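Local coordinates for protein CpuTA1 (Curtobacterium pusillum, PDB 5K3W) that belongs to the class IV aminotransferase family, has the fold of that family and binds pyridoxal-5'-phosphate in a two-chain assembly, at residues G54-I59 against L176-N181; G172-S177 against G229-T234; A193-F198 against G208-V213. All coordinates share one frame; numbering follows the deposited sequence.

Contact 1 (G54-I59 against L176-N181); sequences GVFETI and LSYATN. With PLP (pyridoxal-5'-phosphate), chain C.
Leu-176, Phe-56 and Gly-54 make most of this contact. Leu-176 lies against the start of strand 54-62, in a loop that leads into helix 179-190. Its backbone N donates to Gly-54 O over 2.9 Å. The leucine side chain then splits. CD1 rests on the bare backbone of the glycine, 3.5 Å from Gly-54 CA. CD2 turns the other way and meets Phe-56 CB at 3.9 Å. Phe-56 holds its CG between its own backbone N and carbonyl carbon (chi1 79°). This setting sends the ring off the strand toward Tyr-178, where the two rings form a T-shaped (edge-to-face) pair. Their centroids are 5.4 Å apart and their planes stand at 85°. The leading atom is Phe-56 CE1, which comes over one face of the tyrosine near its rim, 4.0 Å from Tyr-178 CZ. On the opposite face, Asn-181 ND2 lies 3.3 Å above the Tyr-178 ring plane. Between Leu-176 and Tyr-178 the chain makes an inverse gamma turn centred on Ser-177, and Tyr-178 is the N-cap residue of the helix. The second subunit closes in here too: its Arg-51 packs on both Phe-56 and Tyr-178. Tyr-178 belongs to the pyridoxal-5'-phosphate pocket of this class IV aminotransferase fold. Its OH is hydrogen-bonded to O3 of the cofactor; Tyr-178 OH and O3 are 2.6 Å apart. Phe-56 on one face and Asn-181 ND2 on the other probably hold the tilt of the tyrosine ring plane. The bond to O3, which lies at the ring edge and in its plane, is consistent with that setting.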
ATOM      1  N   GLY A  54      -3.256  -1.441  -6.660  1.00 21.06           N
ATOM      2  CA  GLY A  54      -4.611  -1.593  -7.159  1.00 18.15           C
ATOM      3  C   GLY A  54      -5.536  -0.683  -6.390  1.00 21.57           C
ATOM      4  O   GLY A  54      -5.109   0.093  -5.529  1.00 23.19           O
ATOM      5  N   VAL A  55      -6.827  -0.790  -6.704  1.00 13.95           N
ATOM      6  CA  VAL A  55      -7.837   0.008  -6.027  1.00 18.11           C
ATOM      7  C   VAL A  55      -8.958  -0.908  -5.541  1.00 18.85           C
ATOM      8  O   VAL A  55      -9.072  -2.064  -5.952  1.00 19.03           O
ATOM      9  CB  VAL A  55      -8.373   1.132  -6.943  1.00 17.94           C
ATOM     10  CG1 VAL A  55      -7.255   2.113  -7.270  1.00 16.58           C
ATOM     11  CG2 VAL A  55      -8.941   0.548  -8.215  1.00 16.80           C
ATOM     12  N   PHE A  56      -9.784  -0.392  -4.636  1.00 15.02           N
ATOM     13  CA  PHE A  56     -10.869  -1.208  -4.118  1.00 19.13           C
ATOM     14  C   PHE A  56     -12.033  -0.325  -3.706  1.00 16.73           C
ATOM     15  O   PHE A  56     -11.880   0.882  -3.516  1.00 20.72           O
ATOM     16  CB  PHE A  56     -10.423  -2.064  -2.923  1.00 17.62           C
ATOM     17  CG  PHE A  56     -10.358  -1.306  -1.632  1.00 19.73           C
ATOM     18  CD1 PHE A  56      -9.241  -0.523  -1.331  1.00 11.83           C
ATOM     19  CD2 PHE A  56     -11.422  -1.360  -0.722  1.00 22.43           C
ATOM     20  CE1 PHE A  56      -9.173   0.191  -0.148  1.00 17.95           C
ATOM     21  CE2 PHE A  56     -11.364  -0.657   0.477  1.00 21.73           C
ATOM     22  CZ  PHE A  56     -10.232   0.120   0.774  1.00 22.95           C
ATOM     23  N   GLU A  57     -13.199  -0.955  -3.562  1.00 15.19           N
ATOM     24  CA  GLU A  57     -14.389  -0.339  -2.982  1.00 17.88           C
ATOM     25  C   GLU A  57     -15.040  -1.323  -2.022  1.00 17.32           C
ATOM     26  O   GLU A  57     -15.046  -2.535  -2.271  1.00 19.17           O
ATOM     27  CB  GLU A  57     -15.420   0.059  -4.059  1.00 19.57           C
ATOM     28  CG  GLU A  57     -15.060   1.292  -4.846  1.00 15.82           C
ATOM     29  CD  GLU A  57     -15.191   2.538  -4.019  1.00 21.32           C
ATOM     30  OE1 GLU A  57     -15.993   2.546  -3.055  1.00 16.39           O
ATOM     31  OE2 GLU A  57     -14.483   3.515  -4.334  1.00 25.98           O
ATOM     32  N   THR A  58     -15.605  -0.803  -0.939  1.00 17.86           N
ATOM     33  CA  THR A  58     -16.396  -1.605  -0.013  1.00 19.54           C
ATOM     34  C   THR A  58     -17.795  -1.012   0.057  1.00 19.35           C
ATOM     35  O   THR A  58     -17.942   0.191   0.290  1.00 15.15           O
ATOM     36  CB  THR A  58     -15.765  -1.645   1.377  1.00 13.80           C
ATOM     37  OG1 THR A  58     -14.416  -2.112   1.263  1.00 28.98           O
ATOM     38  CG2 THR A  58     -16.523  -2.608   2.246  1.00 12.33           C
ATOM     39  N   ILE A  59     -18.813  -1.858  -0.138  1.00 16.62           N
ATOM     40  CA  ILE A  59     -20.192  -1.418  -0.328  1.00 13.73           C
ATOM     41  C   ILE A  59     -21.110  -2.185   0.613  1.00 19.75           C
ATOM     42  O   ILE A  59     -21.177  -3.418   0.553  1.00 19.16           O
ATOM     43  CB  ILE A  59     -20.643  -1.614  -1.778  1.00 16.27           C
ATOM     44  CG1 ILE A  59     -19.618  -0.995  -2.744  1.00 13.45           C
ATOM     45  CG2 ILE A  59     -22.046  -1.049  -1.961  1.00 15.29           C
ATOM     46  CD1 ILE A  59     -19.799  -1.413  -4.234  1.00  7.88           C
ATOM     47  N   LEU A 176      -5.031  -0.255  -2.605  1.00 18.96           N
ATOM     48  CA  LEU A 176      -4.727  -1.440  -1.822  1.00 14.00           C
ATOM     49  C   LEU A 176      -3.556  -1.223  -0.890  1.00 16.11           C
ATOM     50  O   LEU A 176      -3.324  -2.068  -0.026  1.00 13.77           O
ATOM     51  CB  LEU A 176      -4.430  -2.629  -2.731  1.00 11.72           C
ATOM     52  CG  LEU A 176      -5.578  -2.991  -3.676  1.00 19.76           C
ATOM     53  CD1 LEU A 176      -5.140  -4.039  -4.679  1.00 17.77           C
ATOM     54  CD2 LEU A 176      -6.800  -3.471  -2.879  1.00 15.33           C
ATOM     55  N   SER A 177      -2.821  -0.121  -1.048  1.00 20.16           N
ATOM     56  CA  SER A 177      -1.623   0.139  -0.249  1.00 17.46           C
ATOM     57  C   SER A 177      -2.012   0.845   1.052  1.00 22.13           C
ATOM     58  O   SER A 177      -1.745   2.034   1.266  1.00 11.27           O
ATOM     59  CB  SER A 177      -0.616   0.950  -1.053  1.00 14.19           C
ATOM     60  OG  SER A 177      -0.013   0.147  -2.054  1.00 19.32           O
ATOM     61  N   TYR A 178      -2.627   0.059   1.945  1.00 16.95           N
ATOM     62  CA  TYR A 178      -3.218   0.562   3.180  1.00 17.10           C
ATOM     63  C   TYR A 178      -2.442   0.141   4.424  1.00 16.49           C
ATOM     64  O   TYR A 178      -2.965   0.239   5.539  1.00 19.17           O
ATOM     65  CB  TYR A 178      -4.674   0.111   3.293  1.00 18.43           C
ATOM     66  CG  TYR A 178      -5.686   1.164   2.894  1.00 22.76           C
ATOM     67  CD1 TYR A 178      -5.515   1.927   1.741  1.00 20.92           C
ATOM     68  CD2 TYR A 178      -6.830   1.380   3.659  1.00 22.62           C
ATOM     69  CE1 TYR A 178      -6.450   2.893   1.373  1.00 22.56           C
ATOM     70  CE2 TYR A 178      -7.764   2.341   3.305  1.00 18.55           C
ATOM     71  CZ  TYR A 178      -7.573   3.093   2.157  1.00 27.89           C
ATOM     72  OH  TYR A 178      -8.511   4.048   1.789  1.00 30.15           O
ATOM     73  N   ALA A 179      -1.202  -0.315   4.264  1.00 15.75           N
ATOM     74  CA  ALA A 179      -0.413  -0.684   5.433  1.00 18.45           C
ATOM     75  C   ALA A 179      -0.402   0.435   6.475  1.00 17.33           C
ATOM     76  O   ALA A 179      -0.542   0.179   7.676  1.00 10.89           O
ATOM     77  CB  ALA A 179       1.011  -1.056   5.012  1.00 14.37           C
ATOM     78  N   THR A 180      -0.240   1.686   6.042  1.00 15.78           N
ATOM     79  CA  THR A 180      -0.199   2.758   7.032  1.00 22.01           C
ATOM     80  C   THR A 180      -1.562   2.993   7.661  1.00 17.60           C
ATOM     81  O   THR A 180      -1.628   3.338   8.844  1.00 24.16           O
ATOM     82  CB  THR A 180       0.326   4.068   6.439  1.00 18.06           C
ATOM     83  OG1 THR A 180      -0.542   4.488   5.383  1.00 23.80           O
ATOM     84  CG2 THR A 180       1.735   3.883   5.911  1.00 17.08           C
ATOM     85  N   ASN A 181      -2.658   2.829   6.912  1.00 16.61           N
ATOM     86  CA  ASN A 181      -3.965   3.046   7.538  1.00 20.78           C
ATOM     87  C   ASN A 181      -4.174   2.060   8.675  1.00 17.58           C
ATOM     88  O   ASN A 181      -4.674   2.429   9.744  1.00 21.52           O
ATOM     89  CB  ASN A 181      -5.116   2.951   6.518  1.00 15.29           C
ATOM     90  CG  ASN A 181      -4.821   3.706   5.222  1.00 22.72           C
ATOM     91  OD1 ASN A 181      -3.763   3.520   4.613  1.00 29.60           O
ATOM     92  ND2 ASN A 181      -5.751   4.540   4.790  1.00 11.20           N
TER
HETATM   93  N1  PLP C 401     -11.576   7.478   3.892  1.00 28.40           N
HETATM   94  C2  PLP C 401     -10.930   6.342   3.502  1.00 30.06           C
HETATM   95  C2A PLP C 401      -9.414   6.295   3.453  1.00 16.89           C
HETATM   96  C3  PLP C 401     -11.670   5.235   3.134  1.00 23.95           C
HETATM   97  O3  PLP C 401     -10.970   4.089   2.725  1.00 18.43           O
HETATM   98  C4  PLP C 401     -13.042   5.285   3.158  1.00 26.31           C
HETATM   99  C4A PLP C 401     -13.909   4.109   2.798  1.00 23.24           C
HETATM  100  C5  PLP C 401     -13.689   6.416   3.553  1.00 26.73           C
HETATM  101  C6  PLP C 401     -12.939   7.523   3.916  1.00 28.17           C
HETATM  102  C5A PLP C 401     -15.214   6.446   3.599  1.00 21.88           C
HETATM  103  O4P PLP C 401     -15.805   6.160   2.345  1.00 22.44           O
HETATM  104  P   PLP C 401     -17.237   5.463   2.262  1.00 25.49           P
HETATM  105  O1P PLP C 401     -18.240   6.203   3.119  1.00 20.55           O
HETATM  106  O2P PLP C 401     -17.167   4.018   2.694  1.00 19.41           O
HETATM  107  O3P PLP C 401     -17.734   5.516   0.841  1.00 20.08           O

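Contact 2 (G172-S177 against G229-T234); sequences GAKSLS and GILAGT. With PLP (pyridoxal-5'-phosphate), chain C.
Gly-172 and Ile-230 bring two irregular chain segments unusually close, with CA atoms 4.0 Å apart, yet without any backbone pairing. Gly-172 N does approach Gly-229 O at 3.4 Å, but the angle is too poor for a hydrogen bond. Gly-172 has a positive phi of 86°, and its CA meets Ile-230 O at 3.6 Å. The rest of the contact is carried by Leu-231. Its two methyl groups have separate tasks. CD1 faces the backbone carbonyls of Gly-172 and Ala-173 and lies 3.8 Å from Ala-173 O. CD2 touches both the lysine chain and pyridoxal-5'-phosphate: it is 3.5 Å from Lys-174 CG, where the two side chains cross at about a right angle. The same CD2 sits over one face of the pyridine ring of the cofactor, 3.2 Å from its C3. Lys-174 and Leu-231 therefore both line the cofactor pocket of the fold type IV architecture to which class IV aminotransferases belong. The lysine chain is extended until it bends at its last torsion (chi4 49°), which turns its end toward the C4A side of the cofactor ring. The modelled position of NZ there is doubtful. Farther along, Gly-233 is the N-cap residue of helix 234-245, and Thr-234 begins it. Thr-234 grips one phosphate oxygen twice. Its backbone N donates to O3P over 3.0 Å. Its OG1 donates to the same O3P over 2.7 Å, having been placed between backbone N and carbonyl carbon by chi1 of 67°. Thr-235 OG1, Ser-271 OG and Arg-75 NH2 are also hydrogen-bonded to the cofactor.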
ATOM      1  N   GLY A 172      -6.017  10.662  -1.902  1.00 24.98           N
ATOM      2  CA  GLY A 172      -7.398  10.640  -2.310  1.00 22.39           C
ATOM      3  C   GLY A 172      -7.778   9.461  -3.168  1.00 25.69           C
ATOM      4  O   GLY A 172      -8.908   9.427  -3.681  1.00 26.27           O
ATOM      5  N   ALA A 173      -6.868   8.509  -3.365  1.00 18.21           N
ATOM      6  CA  ALA A 173      -7.197   7.253  -4.024  1.00 22.08           C
ATOM      7  C   ALA A 173      -7.520   6.179  -2.983  1.00 21.16           C
ATOM      8  O   ALA A 173      -6.895   6.114  -1.922  1.00 16.60           O
ATOM      9  CB  ALA A 173      -6.041   6.802  -4.919  1.00 16.86           C
ATOM     10  N   LYS A 174      -8.511   5.340  -3.288  1.00 21.55           N
ATOM     11  CA  LYS A 174      -8.855   4.202  -2.431  1.00 16.41           C
ATOM     12  C   LYS A 174      -8.056   3.002  -2.921  1.00 19.97           C
ATOM     13  O   LYS A 174      -8.533   2.166  -3.698  1.00 19.01           O
ATOM     14  CB  LYS A 174     -10.349   3.944  -2.479  1.00 20.88           C
ATOM     15  CG  LYS A 174     -10.950   3.371  -1.226  1.00 23.63           C
ATOM     16  CD  LYS A 174     -12.461   3.290  -1.398  1.00 22.61           C
ATOM     17  CE  LYS A 174     -13.096   2.495  -0.285  1.00 26.88           C
ATOM     18  NZ  LYS A 174     -12.576   2.987   0.980  1.00 18.60           N
ATOM     19  N   SER A 175      -6.796   2.937  -2.489  1.00 15.67           N
ATOM     20  CA  SER A 175      -5.864   1.966  -3.041  1.00 16.25           C
ATOM     21  C   SER A 175      -5.728   0.775  -2.104  1.00 22.47           C
ATOM     22  O   SER A 175      -6.248   0.767  -0.980  1.00 16.68           O
ATOM     23  CB  SER A 175      -4.489   2.594  -3.311  1.00 16.50           C
ATOM     24  OG  SER A 175      -3.674   2.647  -2.143  1.00 19.33           O
ATOM     25  N   LEU A 176      -5.031  -0.255  -2.605  1.00 18.96           N
ATOM     26  CA  LEU A 176      -4.727  -1.440  -1.822  1.00 14.00           C
ATOM     27  C   LEU A 176      -3.556  -1.223  -0.890  1.00 16.11           C
ATOM     28  O   LEU A 176      -3.324  -2.068  -0.026  1.00 13.77           O
ATOM     29  CB  LEU A 176      -4.430  -2.629  -2.731  1.00 11.72           C
ATOM     30  CG  LEU A 176      -5.578  -2.991  -3.676  1.00 19.76           C
ATOM     31  CD1 LEU A 176      -5.140  -4.039  -4.679  1.00 17.77           C
ATOM     32  CD2 LEU A 176      -6.800  -3.471  -2.879  1.00 15.33           C
ATOM     33  N   SER A 177      -2.821  -0.121  -1.048  1.00 20.16           N
ATOM     34  CA  SER A 177      -1.623   0.139  -0.249  1.00 17.46           C
ATOM     35  C   SER A 177      -2.012   0.845   1.052  1.00 22.13           C
ATOM     36  O   SER A 177      -1.745   2.034   1.266  1.00 11.27           O
ATOM     37  CB  SER A 177      -0.616   0.950  -1.053  1.00 14.19           C
ATOM     38  OG  SER A 177      -0.013   0.147  -2.054  1.00 19.32           O
ATOM     39  N   GLY A 229      -6.740  15.773  -0.626  1.00 23.14           N
ATOM     40  CA  GLY A 229      -6.076  14.481  -0.663  1.00 23.39           C
ATOM     41  C   GLY A 229      -6.760  13.429   0.185  1.00 28.43           C
ATOM     42  O   GLY A 229      -6.080  12.636   0.844  1.00 20.18           O
ATOM     43  N   ILE A 230      -8.097  13.402   0.168  1.00 25.72           N
ATOM     44  CA  ILE A 230      -8.923  12.487   0.939  1.00 20.35           C
ATOM     45  C   ILE A 230      -9.995  11.935   0.006  1.00 28.97           C
ATOM     46  O   ILE A 230     -10.216  12.446  -1.094  1.00 28.18           O
ATOM     47  CB  ILE A 230      -9.592  13.178   2.147  1.00 24.63           C
ATOM     48  CG1 ILE A 230     -10.671  14.152   1.651  1.00 18.91           C
ATOM     49  CG2 ILE A 230      -8.562  13.908   2.990  1.00 22.71           C
ATOM     50  CD1 ILE A 230     -11.470  14.812   2.739  1.00 19.36           C
ATOM     51  N   LEU A 231     -10.694  10.906   0.479  1.00 18.06           N
ATOM     52  CA  LEU A 231     -11.804  10.345  -0.277  1.00 23.45           C
ATOM     53  C   LEU A 231     -13.050  11.203  -0.118  1.00 19.34           C
ATOM     54  O   LEU A 231     -13.301  11.768   0.947  1.00 17.03           O
ATOM     55  CB  LEU A 231     -12.110   8.918   0.184  1.00 23.91           C
ATOM     56  CG  LEU A 231     -11.357   7.761  -0.472  1.00 22.19           C
ATOM     57  CD1 LEU A 231      -9.868   7.885  -0.316  1.00 24.45           C
ATOM     58  CD2 LEU A 231     -11.814   6.483   0.163  1.00 34.02           C
ATOM     59  N   ALA A 232     -13.820  11.319  -1.197  1.00 21.12           N
ATOM     60  CA  ALA A 232     -15.192  11.803  -1.102  1.00 20.70           C
ATOM     61  C   ALA A 232     -16.025  10.611  -0.679  1.00 19.03           C
ATOM     62  O   ALA A 232     -16.180   9.658  -1.446  1.00 17.86           O
ATOM     63  CB  ALA A 232     -15.681  12.375  -2.430  1.00 16.61           C
ATOM     64  N   GLY A 233     -16.509  10.625   0.559  1.00 22.13           N
ATOM     65  CA  GLY A 233     -17.181   9.455   1.093  1.00 22.06           C
ATOM     66  C   GLY A 233     -18.607   9.341   0.580  1.00 19.05           C
ATOM     67  O   GLY A 233     -19.365  10.311   0.549  1.00 23.20           O
ATOM     68  N   THR A 234     -18.975   8.132   0.169  1.00 17.41           N
ATOM     69  CA  THR A 234     -20.377   7.920  -0.151  1.00 20.93           C
ATOM     70  C   THR A 234     -21.247   8.075   1.094  1.00 20.90           C
ATOM     71  O   THR A 234     -22.354   8.615   1.005  1.00 29.68           O
ATOM     72  CB  THR A 234     -20.584   6.558  -0.827  1.00 19.57           C
ATOM     73  OG1 THR A 234     -20.310   5.487   0.084  1.00 23.66           O
ATOM     74  CG2 THR A 234     -19.683   6.423  -2.039  1.00 18.46           C
TER
HETATM   75  N1  PLP C 401     -11.576   7.478   3.892  1.00 28.40           N
HETATM   76  C2  PLP C 401     -10.930   6.342   3.502  1.00 30.06           C
HETATM   77  C2A PLP C 401      -9.414   6.295   3.453  1.00 16.89           C
HETATM   78  C3  PLP C 401     -11.670   5.235   3.134  1.00 23.95           C
HETATM   79  O3  PLP C 401     -10.970   4.089   2.725  1.00 18.43           O
HETATM   80  C4  PLP C 401     -13.042   5.285   3.158  1.00 26.31           C
HETATM   81  C4A PLP C 401     -13.909   4.109   2.798  1.00 23.24           C
HETATM   82  C5  PLP C 401     -13.689   6.416   3.553  1.00 26.73           C
HETATM   83  C6  PLP C 401     -12.939   7.523   3.916  1.00 28.17           C
HETATM   84  C5A PLP C 401     -15.214   6.446   3.599  1.00 21.88           C
HETATM   85  O4P PLP C 401     -15.805   6.160   2.345  1.00 22.44           O
HETATM   86  P   PLP C 401     -17.237   5.463   2.262  1.00 25.49           P
HETATM   87  O1P PLP C 401     -18.240   6.203   3.119  1.00 20.55           O
HETATM   88  O2P PLP C 401     -17.167   4.018   2.694  1.00 19.41           O
HETATM   89  O3P PLP C 401     -17.734   5.516   0.841  1.00 20.08           O

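Contact 3 (A193-F198 against G208-V213); sequences ADDVIF and GPTSNV. With PLP (pyridoxal-5'-phosphate), chain C.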
ATOM      1  N   ALA A 193      -7.723   3.703  22.109  1.00 25.36           N
ATOM      2  CA  ALA A 193      -8.712   4.330  21.248  1.00 21.06           C
ATOM      3  C   ALA A 193      -9.150   3.357  20.165  1.00 22.86           C
ATOM      4  O   ALA A 193      -8.480   2.361  19.883  1.00 25.06           O
ATOM      5  CB  ALA A 193      -8.170   5.609  20.608  1.00 20.02           C
ATOM      6  N   ASP A 194     -10.292   3.663  19.560  1.00 29.75           N
ATOM      7  CA  ASP A 194     -10.884   2.810  18.541  1.00 19.17           C
ATOM      8  C   ASP A 194     -10.499   3.216  17.131  1.00 18.91           C
ATOM      9  O   ASP A 194     -10.447   2.360  16.245  1.00 20.42           O
ATOM     10  CB  ASP A 194     -12.410   2.826  18.668  1.00 22.35           C
ATOM     11  CG  ASP A 194     -12.890   2.296  20.015  1.00 34.11           C
ATOM     12  OD1 ASP A 194     -12.835   1.052  20.215  1.00 31.63           O
ATOM     13  OD2 ASP A 194     -13.326   3.122  20.862  1.00 22.44           O
ATOM     14  N   ASP A 195     -10.227   4.495  16.895  1.00 23.40           N
ATOM     15  CA  ASP A 195     -10.019   4.970  15.535  1.00 21.45           C
ATOM     16  C   ASP A 195      -9.174   6.240  15.558  1.00 21.47           C
ATOM     17  O   ASP A 195      -8.710   6.687  16.615  1.00 18.79           O
ATOM     18  CB  ASP A 195     -11.358   5.204  14.832  1.00 18.42           C
ATOM     19  CG  ASP A 195     -11.326   4.770  13.384  1.00 25.48           C
ATOM     20  OD1 ASP A 195     -10.271   4.975  12.741  1.00 17.05           O
ATOM     21  OD2 ASP A 195     -12.338   4.206  12.899  1.00 25.69           O
ATOM     22  N   VAL A 196      -9.009   6.831  14.374  1.00 19.03           N
ATOM     23  CA  VAL A 196      -8.027   7.871  14.101  1.00 19.43           C
ATOM     24  C   VAL A 196      -8.657   8.931  13.212  1.00 22.05           C
ATOM     25  O   VAL A 196      -9.382   8.616  12.262  1.00 20.14           O
ATOM     26  CB  VAL A 196      -6.774   7.293  13.401  1.00 20.90           C
ATOM     27  CG1 VAL A 196      -5.849   8.422  12.904  1.00 13.21           C
ATOM     28  CG2 VAL A 196      -6.035   6.330  14.313  1.00 14.51           C
ATOM     29  N   ILE A 197      -8.359  10.193  13.494  1.00 18.73           N
ATOM     30  CA  ILE A 197      -8.539  11.249  12.515  1.00 17.64           C
ATOM     31  C   ILE A 197      -7.151  11.724  12.123  1.00 27.48           C
ATOM     32  O   ILE A 197      -6.351  12.097  12.992  1.00 26.34           O
ATOM     33  CB  ILE A 197      -9.392  12.399  13.050  1.00 20.17           C
ATOM     34  CG1 ILE A 197     -10.865  11.976  13.099  1.00 18.01           C
ATOM     35  CG2 ILE A 197      -9.204  13.622  12.162  1.00 20.00           C
ATOM     36  CD1 ILE A 197     -11.676  12.715  14.120  1.00 14.26           C
ATOM     37  N   PHE A 198      -6.858  11.674  10.823  1.00 19.71           N
ATOM     38  CA  PHE A 198      -5.605  12.193  10.301  1.00 19.71           C
ATOM     39  C   PHE A 198      -5.628  13.713  10.246  1.00 21.66           C
ATOM     40  O   PHE A 198      -6.635  14.326   9.881  1.00 22.80           O
ATOM     41  CB  PHE A 198      -5.325  11.635   8.905  1.00 20.88           C
ATOM     42  CG  PHE A 198      -4.791  10.236   8.909  1.00 24.72           C
ATOM     43  CD1 PHE A 198      -3.707   9.901   9.703  1.00 17.64           C
ATOM     44  CD2 PHE A 198      -5.387   9.243   8.133  1.00 20.19           C
ATOM     45  CE1 PHE A 198      -3.220   8.608   9.709  1.00 18.55           C
ATOM     46  CE2 PHE A 198      -4.896   7.945   8.137  1.00 14.50           C
ATOM     47  CZ  PHE A 198      -3.815   7.630   8.919  1.00 12.43           C
ATOM     48  N   GLY A 208     -10.350   9.782   8.411  1.00 18.10           N
ATOM     49  CA  GLY A 208      -9.892   8.601   9.096  1.00 21.10           C
ATOM     50  C   GLY A 208      -9.239   7.653   8.116  1.00 21.25           C
ATOM     51  O   GLY A 208      -9.382   7.785   6.899  1.00 22.46           O
ATOM     52  N   PRO A 209      -8.485   6.684   8.624  1.00 21.10           N
ATOM     53  CA  PRO A 209      -7.868   5.708   7.719  1.00 22.73           C
ATOM     54  C   PRO A 209      -8.888   4.913   6.933  1.00 26.00           C
ATOM     55  O   PRO A 209      -8.536   4.327   5.901  1.00 22.38           O
ATOM     56  CB  PRO A 209      -7.058   4.812   8.666  1.00 21.58           C
ATOM     57  CG  PRO A 209      -7.703   4.985   9.982  1.00 22.63           C
ATOM     58  CD  PRO A 209      -8.188   6.403  10.032  1.00 17.22           C
ATOM     59  N   THR A 210     -10.147   4.870   7.385  1.00 22.46           N
ATOM     60  CA  THR A 210     -11.173   4.157   6.630  1.00 28.14           C
ATOM     61  C   THR A 210     -12.497   4.903   6.570  1.00 23.65           C
ATOM     62  O   THR A 210     -13.516   4.285   6.247  1.00 27.57           O
ATOM     63  CB  THR A 210     -11.452   2.778   7.235  1.00 34.67           C
ATOM     64  OG1 THR A 210     -11.798   2.933   8.620  1.00 30.28           O
ATOM     65  CG2 THR A 210     -10.235   1.877   7.102  1.00 27.61           C
ATOM     66  N   SER A 211     -12.520   6.199   6.875  1.00 22.63           N
ATOM     67  CA  SER A 211     -13.777   6.893   7.117  1.00 21.39           C
ATOM     68  C   SER A 211     -13.585   8.380   6.874  1.00 22.28           C
ATOM     69  O   SER A 211     -12.465   8.870   6.747  1.00 22.82           O
ATOM     70  CB  SER A 211     -14.256   6.672   8.548  1.00 19.90           C
ATOM     71  OG  SER A 211     -13.319   7.268   9.427  1.00 24.55           O
ATOM     72  N   ASN A 212     -14.699   9.094   6.834  1.00 21.39           N
ATOM     73  CA  ASN A 212     -14.688  10.543   6.789  1.00 19.61           C
ATOM     74  C   ASN A 212     -15.226  11.109   8.093  1.00 18.09           C
ATOM     75  O   ASN A 212     -15.936  10.435   8.842  1.00 19.37           O
ATOM     76  CB  ASN A 212     -15.503  11.066   5.608  1.00 16.92           C
ATOM     77  CG  ASN A 212     -14.886  10.687   4.288  1.00 23.33           C
ATOM     78  OD1 ASN A 212     -15.284   9.709   3.665  1.00 22.86           O
ATOM     79  ND2 ASN A 212     -13.881  11.451   3.864  1.00 23.23           N
ATOM     80  N   VAL A 213     -14.872  12.371   8.339  1.00 16.64           N
ATOM     81  CA  VAL A 213     -15.124  13.062   9.594  1.00 19.89           C
ATOM     82  C   VAL A 213     -16.278  14.033   9.402  1.00 19.28           C
ATOM     83  O   VAL A 213     -16.256  14.846   8.471  1.00 22.00           O
ATOM     84  CB  VAL A 213     -13.866  13.813  10.062  1.00 16.87           C
ATOM     85  CG1 VAL A 213     -14.076  14.391  11.445  1.00 18.12           C
ATOM     86  CG2 VAL A 213     -12.692  12.890  10.036  1.00 27.97           C
TER
HETATM   87  N1  PLP C 401     -11.576   7.478   3.892  1.00 28.40           N
HETATM   88  C2  PLP C 401     -10.930   6.342   3.502  1.00 30.06           C
HETATM   89  C2A PLP C 401      -9.414   6.295   3.453  1.00 16.89           C
HETATM   90  C3  PLP C 401     -11.670   5.235   3.134  1.00 23.95           C
HETATM   91  O3  PLP C 401     -10.970   4.089   2.725  1.00 18.43           O
HETATM   92  C4  PLP C 401     -13.042   5.285   3.158  1.00 26.31           C
HETATM   93  C4A PLP C 401     -13.909   4.109   2.798  1.00 23.24           C
HETATM   94  C5  PLP C 401     -13.689   6.416   3.553  1.00 26.73           C
HETATM   95  C6  PLP C 401     -12.939   7.523   3.916  1.00 28.17           C
HETATM   96  C5A PLP C 401     -15.214   6.446   3.599  1.00 21.88           C
HETATM   97  O4P PLP C 401     -15.805   6.160   2.345  1.00 22.44           O
HETATM   98  P   PLP C 401     -17.237   5.463   2.262  1.00 25.49           P
HETATM   99  O1P PLP C 401     -18.240   6.203   3.119  1.00 20.55           O
HETATM  100  O2P PLP C 401     -17.167   4.018   2.694  1.00 19.41           O
HETATM  101  O3P PLP C 401     -17.734   5.516   0.841  1.00 20.08           O
HETATM  102  O   HOH W   1     -11.563   5.306   9.950  1.00 21.60           O
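The backbones of Val-196 and Gly-208 meet through a CA-H...O contact, with Gly-208 CA 3.2 Å from Val-196 O and an angle at the hydrogen of 126°. In this class IV aminotransferase fold the contact joins strand 195-199, which runs parallel to strand 149-155, to the loop that leads into strand 212-217. That loop lines the cofactor pocket on the way. Pro-209 is the main side chain in the middle. Its CD lies 3.4 Å from Val-196 O and also packs on the side chain of Val-196. Its CB touches Phe-198 CE2 at 3.8 Å. The Phe-198 ring in turn carries a cation-pi interaction with Arg-156. On the other flank, the carboxylate of Asp-195 slides past the proline ring. Nearer strand 212-217, Ile-197 meets Val-213. With CG1 beside its backbone N (chi1 -75°), the isoleucine branch reaches Val-213, and Ile-197 CG1 and Val-213 CG2 are 3.7 Å apart. Leu-268 of strand 265-270 touches both side chains. The polar side of the contact is built on Asp-195. OD1 takes the N-H of Val-196 on its anti side, close to the carboxylate plane. OD2 is in a salt bridge with Arg-273. Asp-195 OD1 also accepts from a water at 3.1 Å. That water accepts from Thr-210 N over 3.0 Å and is hydrogen-bonded to Ser-211 OG at 2.7 Å. One aspartate oxygen thus ties the strand to the turn of the loop. The loop is further held by Gly-208 N donating to Ser-211 O. On the far side of the loop from the water, Thr-210 O comes within 3.3 Å of C4 of pyridoxal-5'-phosphate.

How the contacts relate
All three contacts reach pyridoxal-5'-phosphate. Contacts 1 and 2 share Leu-176 and Ser-177, and their centres are about 8 Å apart. They are also joined by a probable hydrogen bond from Phe-56 N to Lys-174 O at 3.0 Å. Contact 3 lies farther off, its centre about 14 Å from that of contact 1 and 13 Å from that of contact 2. Asn-181 ND2 probably bonds to Pro-209 O at 3.0 Å, linking contacts 1 and 3. Asn-212 ND2 does the same to Leu-231 O at 3.0 Å, linking 2 and 3. Contacts 2 and 3 supply opposite faces of the cofactor ring, and contact 1 meets its O3 edge.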